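PDB 4XYH: kinetochore protein Mis16 from Schizosaccharomyces japonicus, which is a WD-repeat protein that recognises histone H4 and the CENP-A chaperone Scm3, probably helping to bring CENP-A to centromeres. Local coordinates for residues L161-E166 against G173-L178; G156-L161 against K215-E220. One frame throughout, in Å; residues are numbered along the deposited sequence.

Interaction 1. Residues L161-E166 against G173-L178; sequences LNLYRE and GHQACL
G173 meets the tyrosine first: its carbonyl O lies 4.0 Å from Y164 OH, close but with no bond across. Q175 then carries the contact. With CG set beside its backbone N and chi2 at 61°, the chain bends so that the amide folds back along its own segment, where NE2 donates to G173 O at 2.8 Å. The other end of the amide faces Y164: the phenol OH donates to Q175 OE1 at 2.7 Å, tilted 20° from the carbonyl plane. The glutamine meets the tyrosine at its ring edge, and the two planes stand 70° apart. Lower on the same side chain, Q175 CG rests 3.7 Å from L163 CD1, covering the apolar root of the amide. A classic beta bulge lies where the chain enters strand 176-178, with Q175 and A176 both facing I158. The contact thus pins the turn after strand 156-160 to the start of strand 176-178 within one blade of the WD-repeat propeller, and Y164 also reaches I128 of strand 123-130. Cut back to an alanine, Q175 would probably leave the Y164 hydroxyl without this acceptor and open a gap beside L163. OE1 also accepts from the D160 backbone N, so this buried oxygen is gripped by two donors while NE2 is tied to G173, and the amide is held at both ends against rotation.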
loop_
_atom_site.group_PDB
_atom_site.type_symbol
_atom_site.label_atom_id
_atom_site.label_comp_id
_atom_site.label_asym_id
_atom_site.label_seq_id
_atom_site.Cartn_x
_atom_site.Cartn_y
_atom_site.Cartn_z
ATOM N N LEU A 161 -7.482 14.550 12.626
ATOM C CA LEU A 161 -6.254 15.026 13.272
ATOM C C LEU A 161 -6.370 16.486 13.711
ATOM O O LEU A 161 -5.658 16.951 14.601
ATOM C CB LEU A 161 -5.044 14.850 12.344
ATOM C CG LEU A 161 -4.714 13.399 11.930
ATOM C CD1 LEU A 161 -3.394 13.263 11.142
ATOM C CD2 LEU A 161 -4.729 12.487 13.125
ATOM N N ASN A 162 -7.294 17.196 13.089
ATOM C CA ASN A 162 -7.524 18.592 13.391
ATOM C C ASN A 162 -8.077 18.865 14.792
ATOM O O ASN A 162 -8.073 20.001 15.249
ATOM C CB ASN A 162 -8.472 19.185 12.337
ATOM C CG ASN A 162 -8.604 20.675 12.468
ATOM O OD1 ASN A 162 -7.604 21.395 12.508
ATOM N ND2 ASN A 162 -9.842 21.152 12.556
ATOM N N LEU A 163 -8.589 17.835 15.449
ATOM C CA LEU A 163 -9.148 17.986 16.790
ATOM C C LEU A 163 -8.066 17.895 17.864
ATOM O O LEU A 163 -8.346 18.057 19.034
ATOM C CB LEU A 163 -10.213 16.915 17.065
ATOM C CG LEU A 163 -11.449 16.855 16.156
ATOM C CD1 LEU A 163 -12.369 15.705 16.582
ATOM C CD2 LEU A 163 -12.187 18.176 16.237
ATOM N N TYR A 164 -6.834 17.601 17.469
ATOM C CA TYR A 164 -5.755 17.425 18.428
ATOM C C TYR A 164 -4.390 17.594 17.771
ATOM O O TYR A 164 -3.571 16.678 17.767
ATOM C CB TYR A 164 -5.863 16.056 19.127
ATOM C CG TYR A 164 -6.409 14.904 18.289
ATOM C CD1 TYR A 164 -5.602 14.232 17.381
ATOM C CD2 TYR A 164 -7.727 14.477 18.432
ATOM C CE1 TYR A 164 -6.095 13.184 16.626
ATOM C CE2 TYR A 164 -8.235 13.426 17.693
ATOM C CZ TYR A 164 -7.413 12.784 16.788
ATOM O OH TYR A 164 -7.890 11.738 16.041
ATOM N N ARG A 165 -4.167 18.781 17.220
ATOM C CA ARG A 165 -2.903 19.129 16.580
ATOM C C ARG A 165 -1.684 19.084 17.469
ATOM O O ARG A 165 -0.611 18.725 17.019
ATOM C CB ARG A 165 -2.983 20.534 15.989
ATOM C CG ARG A 165 -4.032 20.679 14.921
ATOM C CD ARG A 165 -3.421 21.096 13.603
ATOM N NE ARG A 165 -4.468 21.225 12.598
ATOM C CZ ARG A 165 -4.615 20.419 11.554
ATOM N NH1 ARG A 165 -3.760 19.425 11.345
ATOM N NH2 ARG A 165 -5.613 20.617 10.710
ATOM N N GLU A 166 -1.830 19.466 18.727
ATOM C CA GLU A 166 -0.650 19.690 19.544
ATOM C C GLU A 166 -0.290 18.520 20.439
ATOM O O GLU A 166 0.868 18.371 20.823
ATOM C CB GLU A 166 -0.844 20.966 20.374
ATOM C CG GLU A 166 -1.303 22.187 19.554
ATOM C CD GLU A 166 -0.330 22.544 18.436
ATOM O OE1 GLU A 166 0.882 22.223 18.544
ATOM O OE2 GLU A 166 -0.784 23.137 17.431
ATOM N N GLY A 173 -8.570 8.392 21.153
ATOM C CA GLY A 173 -8.726 7.416 20.088
ATOM C C GLY A 173 -9.555 7.965 18.946
ATOM O O GLY A 173 -9.511 9.173 18.658
ATOM N N HIS A 174 -10.338 7.087 18.318
ATOM C CA HIS A 174 -11.014 7.399 17.046
ATOM C C HIS A 174 -12.293 8.194 17.249
ATOM O O HIS A 174 -12.908 8.128 18.313
ATOM C CB HIS A 174 -11.352 6.103 16.323
ATOM C CG HIS A 174 -12.119 5.156 17.183
ATOM N ND1 HIS A 174 -11.504 4.200 17.965
ATOM C CD2 HIS A 174 -13.444 5.072 17.455
ATOM C CE1 HIS A 174 -12.425 3.544 18.654
ATOM N NE2 HIS A 174 -13.609 4.064 18.373
ATOM N N GLN A 175 -12.721 8.890 16.201
ATOM C CA GLN A 175 -13.931 9.700 16.237
ATOM C C GLN A 175 -15.161 8.986 15.646
ATOM O O GLN A 175 -16.298 9.357 15.929
ATOM C CB GLN A 175 -13.689 11.015 15.488
ATOM C CG GLN A 175 -12.912 12.041 16.301
ATOM C CD GLN A 175 -11.510 11.556 16.707
ATOM O OE1 GLN A 175 -10.588 11.523 15.886
ATOM N NE2 GLN A 175 -11.359 11.165 17.969
ATOM N N ALA A 176 -14.934 7.974 14.812
ATOM C CA ALA A 176 -16.030 7.156 14.277
ATOM C C ALA A 176 -15.570 5.718 14.146
ATOM O O ALA A 176 -14.388 5.452 13.961
ATOM C CB ALA A 176 -16.513 7.672 12.931
ATOM N N CYS A 177 -16.513 4.791 14.255
ATOM C CA CYS A 177 -16.245 3.381 14.042
ATOM C C CYS A 177 -17.142 2.852 12.933
ATOM O O CYS A 177 -18.360 2.987 13.019
ATOM C CB CYS A 177 -16.469 2.586 15.323
ATOM S SG CYS A 177 -16.213 0.822 15.090
ATOM N N LEU A 178 -16.537 2.279 11.890
ATOM C CA LEU A 178 -17.292 1.691 10.780
ATOM C C LEU A 178 -17.616 0.238 11.103
ATOM O O LEU A 178 -16.721 -0.611 11.090
ATOM C CB LEU A 178 -16.500 1.771 9.487
ATOM C CG LEU A 178 -15.806 3.120 9.277
ATOM C CD1 LEU A 178 -14.895 3.031 8.079
ATOM C CD2 LEU A 178 -16.823 4.233 9.082
#

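Interaction 2. Residues G156-L161 against K215-E220; sequences GYIFDL and KSLSLE
The carboxylate of D160 is the flat group beside this contact, yet L217 comes up to neither its faces nor its edges and meets the methylene behind it: L217 CD1 stops 4.1 Å from D160 CB. With CG anti to the backbone N (chi1 -177°), the acid reaches on to its own partner, OD1 accepting from the backbone N of N162. The ring of F159 points from the opposite side of the strand and packs against I128, so neither charge nor aromatic stacking joins the two segments. The same L217 methyl also meets I158, whose CG2 branch is 4.2 Å from CD1; the two side chains cross at about a right angle, while the CG1 arm of I158 leads away. L217 further rests on Q175, and it reaches across from I223 on strand 223-225, outermost in this sheet, to I158 and D160 on strand 156-160. Just after it, S218 OG accepts from the backbone N of E220 at 3.1 Å, an ST turn that shapes the loop before strand 223-225. Across the two segments the contact is apolar and light, one leucine methyl against aliphatic carbon with no directional bond, and the aspartate contributes its CB methylene here while its charged end is engaged within its own turn.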
loop_
_atom_site.group_PDB
_atom_site.type_symbol
_atom_site.label_atom_id
_atom_site.label_comp_id
_atom_site.label_asym_id
_atom_site.label_seq_id
_atom_site.Cartn_x
_atom_site.Cartn_y
_atom_site.Cartn_z
ATOM N N GLY A 156 -13.797 -0.613 10.847
ATOM C CA GLY A 156 -13.082 0.535 10.302
ATOM C C GLY A 156 -13.052 1.627 11.357
ATOM O O GLY A 156 -13.895 1.626 12.255
ATOM N N TYR A 157 -12.094 2.550 11.272
ATOM C CA TYR A 157 -12.075 3.700 12.179
ATOM C C TYR A 157 -11.781 5.005 11.443
ATOM O O TYR A 157 -11.079 5.030 10.427
ATOM C CB TYR A 157 -11.052 3.502 13.305
ATOM C CG TYR A 157 -11.364 2.315 14.201
ATOM C CD1 TYR A 157 -12.292 2.425 15.231
ATOM C CD2 TYR A 157 -10.744 1.084 14.005
ATOM C CE1 TYR A 157 -12.586 1.352 16.051
ATOM C CE2 TYR A 157 -11.037 -0.013 14.824
ATOM C CZ TYR A 157 -11.957 0.137 15.841
ATOM O OH TYR A 157 -12.257 -0.922 16.645
ATOM N N ILE A 158 -12.329 6.094 11.964
ATOM C CA ILE A 158 -12.036 7.409 11.432
ATOM C C ILE A 158 -11.418 8.300 12.502
ATOM O O ILE A 158 -11.885 8.331 13.646
ATOM C CB ILE A 158 -13.286 8.077 10.883
ATOM C CG1 ILE A 158 -13.957 7.151 9.856
ATOM C CG2 ILE A 158 -12.912 9.413 10.270
ATOM C CD1 ILE A 158 -13.182 6.979 8.539
ATOM N N PHE A 159 -10.365 9.013 12.118
ATOM C CA PHE A 159 -9.673 9.944 13.002
ATOM C C PHE A 159 -9.650 11.312 12.344
ATOM O O PHE A 159 -9.388 11.410 11.148
ATOM C CB PHE A 159 -8.236 9.488 13.278
ATOM C CG PHE A 159 -8.125 8.133 13.930
ATOM C CD1 PHE A 159 -8.295 6.969 13.185
ATOM C CD2 PHE A 159 -7.808 8.017 15.284
ATOM C CE1 PHE A 159 -8.167 5.719 13.783
ATOM C CE2 PHE A 159 -7.681 6.770 15.880
ATOM C CZ PHE A 159 -7.857 5.620 15.122
ATOM N N ASP A 160 -9.934 12.367 13.104
ATOM C CA ASP A 160 -9.801 13.735 12.597
ATOM C C ASP A 160 -8.630 14.437 13.301
ATOM O O ASP A 160 -8.778 14.857 14.450
ATOM C CB ASP A 160 -11.114 14.502 12.817
ATOM C CG ASP A 160 -11.082 15.912 12.241
ATOM O OD1 ASP A 160 -10.016 16.392 11.781
ATOM O OD2 ASP A 160 -12.146 16.555 12.246
ATOM N N LEU A 161 -7.482 14.550 12.626
ATOM C CA LEU A 161 -6.254 15.026 13.272
ATOM C C LEU A 161 -6.370 16.486 13.711
ATOM O O LEU A 161 -5.658 16.951 14.601
ATOM C CB LEU A 161 -5.044 14.850 12.344
ATOM C CG LEU A 161 -4.714 13.399 11.930
ATOM C CD1 LEU A 161 -3.394 13.263 11.142
ATOM C CD2 LEU A 161 -4.729 12.487 13.125
ATOM N N LYS A 215 -20.986 13.891 8.553
ATOM C CA LYS A 215 -21.121 13.362 9.909
ATOM C C LYS A 215 -20.191 14.116 10.864
ATOM O O LYS A 215 -18.986 14.133 10.659
ATOM C CB LYS A 215 -20.827 11.857 9.940
ATOM C CG LYS A 215 -21.638 11.042 8.923
ATOM C CD LYS A 215 -22.021 9.671 9.465
ATOM C CE LYS A 215 -22.500 8.738 8.367
ATOM N NZ LYS A 215 -23.555 9.349 7.521
ATOM N N SER A 216 -20.753 14.752 11.893
ATOM C CA SER A 216 -19.958 15.566 12.821
ATOM C C SER A 216 -19.081 14.687 13.688
ATOM O O SER A 216 -19.566 13.734 14.316
ATOM C CB SER A 216 -20.845 16.429 13.725
ATOM O OG SER A 216 -21.671 17.292 12.969
ATOM N N LEU A 217 -17.792 15.017 13.725
ATOM C CA LEU A 217 -16.849 14.290 14.555
ATOM C C LEU A 217 -16.443 15.186 15.709
ATOM O O LEU A 217 -16.293 16.385 15.528
ATOM C CB LEU A 217 -15.630 13.854 13.731
ATOM C CG LEU A 217 -15.981 13.185 12.393
ATOM C CD1 LEU A 217 -14.736 12.924 11.553
ATOM C CD2 LEU A 217 -16.752 11.894 12.634
ATOM N N SER A 218 -16.287 14.615 16.898
ATOM C CA SER A 218 -15.836 15.395 18.046
ATOM C C SER A 218 -15.201 14.503 19.088
ATOM O O SER A 218 -15.315 13.274 19.026
ATOM C CB SER A 218 -16.998 16.170 18.673
ATOM O OG SER A 218 -17.652 15.370 19.641
ATOM N N LEU A 219 -14.541 15.127 20.060
ATOM C CA LEU A 219 -13.863 14.391 21.118
ATOM C C LEU A 219 -14.823 13.921 22.202
ATOM O O LEU A 219 -14.439 13.189 23.123
ATOM C CB LEU A 219 -12.771 15.254 21.749
ATOM C CG LEU A 219 -11.654 15.703 20.827
ATOM C CD1 LEU A 219 -10.616 16.530 21.618
ATOM C CD2 LEU A 219 -11.023 14.481 20.164
ATOM N N GLU A 220 -16.068 14.358 22.104
ATOM C CA GLU A 220 -17.075 13.949 23.076
ATOM C C GLU A 220 -17.252 12.431 23.122
ATOM O O GLU A 220 -17.386 11.850 24.203
ATOM C CB GLU A 220 -18.405 14.622 22.761
ATOM C CG GLU A 220 -19.533 14.238 23.709
ATOM C CD GLU A 220 -20.873 14.712 23.191
ATOM O OE1 GLU A 220 -20.887 15.570 22.270
ATOM O OE2 GLU A 220 -21.903 14.216 23.697
#

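Overall arrangement
Following the chain, strand 156-160 comes first, and L161, the residue the two contacts share, leads into the turn at 161-166. Interaction 1 closes a short loop: after six intervening residues, which include strand 169-170 paired with strand 123-130 of the neighbouring sheet, the chain returns as 173-178. Interaction 2 closes a longer excursion of 53 residues, through strands 169-170 and 176-178, then 187-190, 197-201 and 207-211 of the next sheet; interaction 1 lies wholly within it. Their centres are 5 Å apart, joined by a backbone hydrogen bond from Q175 N to I158 O (2.7 Å). Interaction 1 holds the turn to the sheet of strands 156-160 and 176-178; interaction 2 lays the loop leaving strand 207-211 against it.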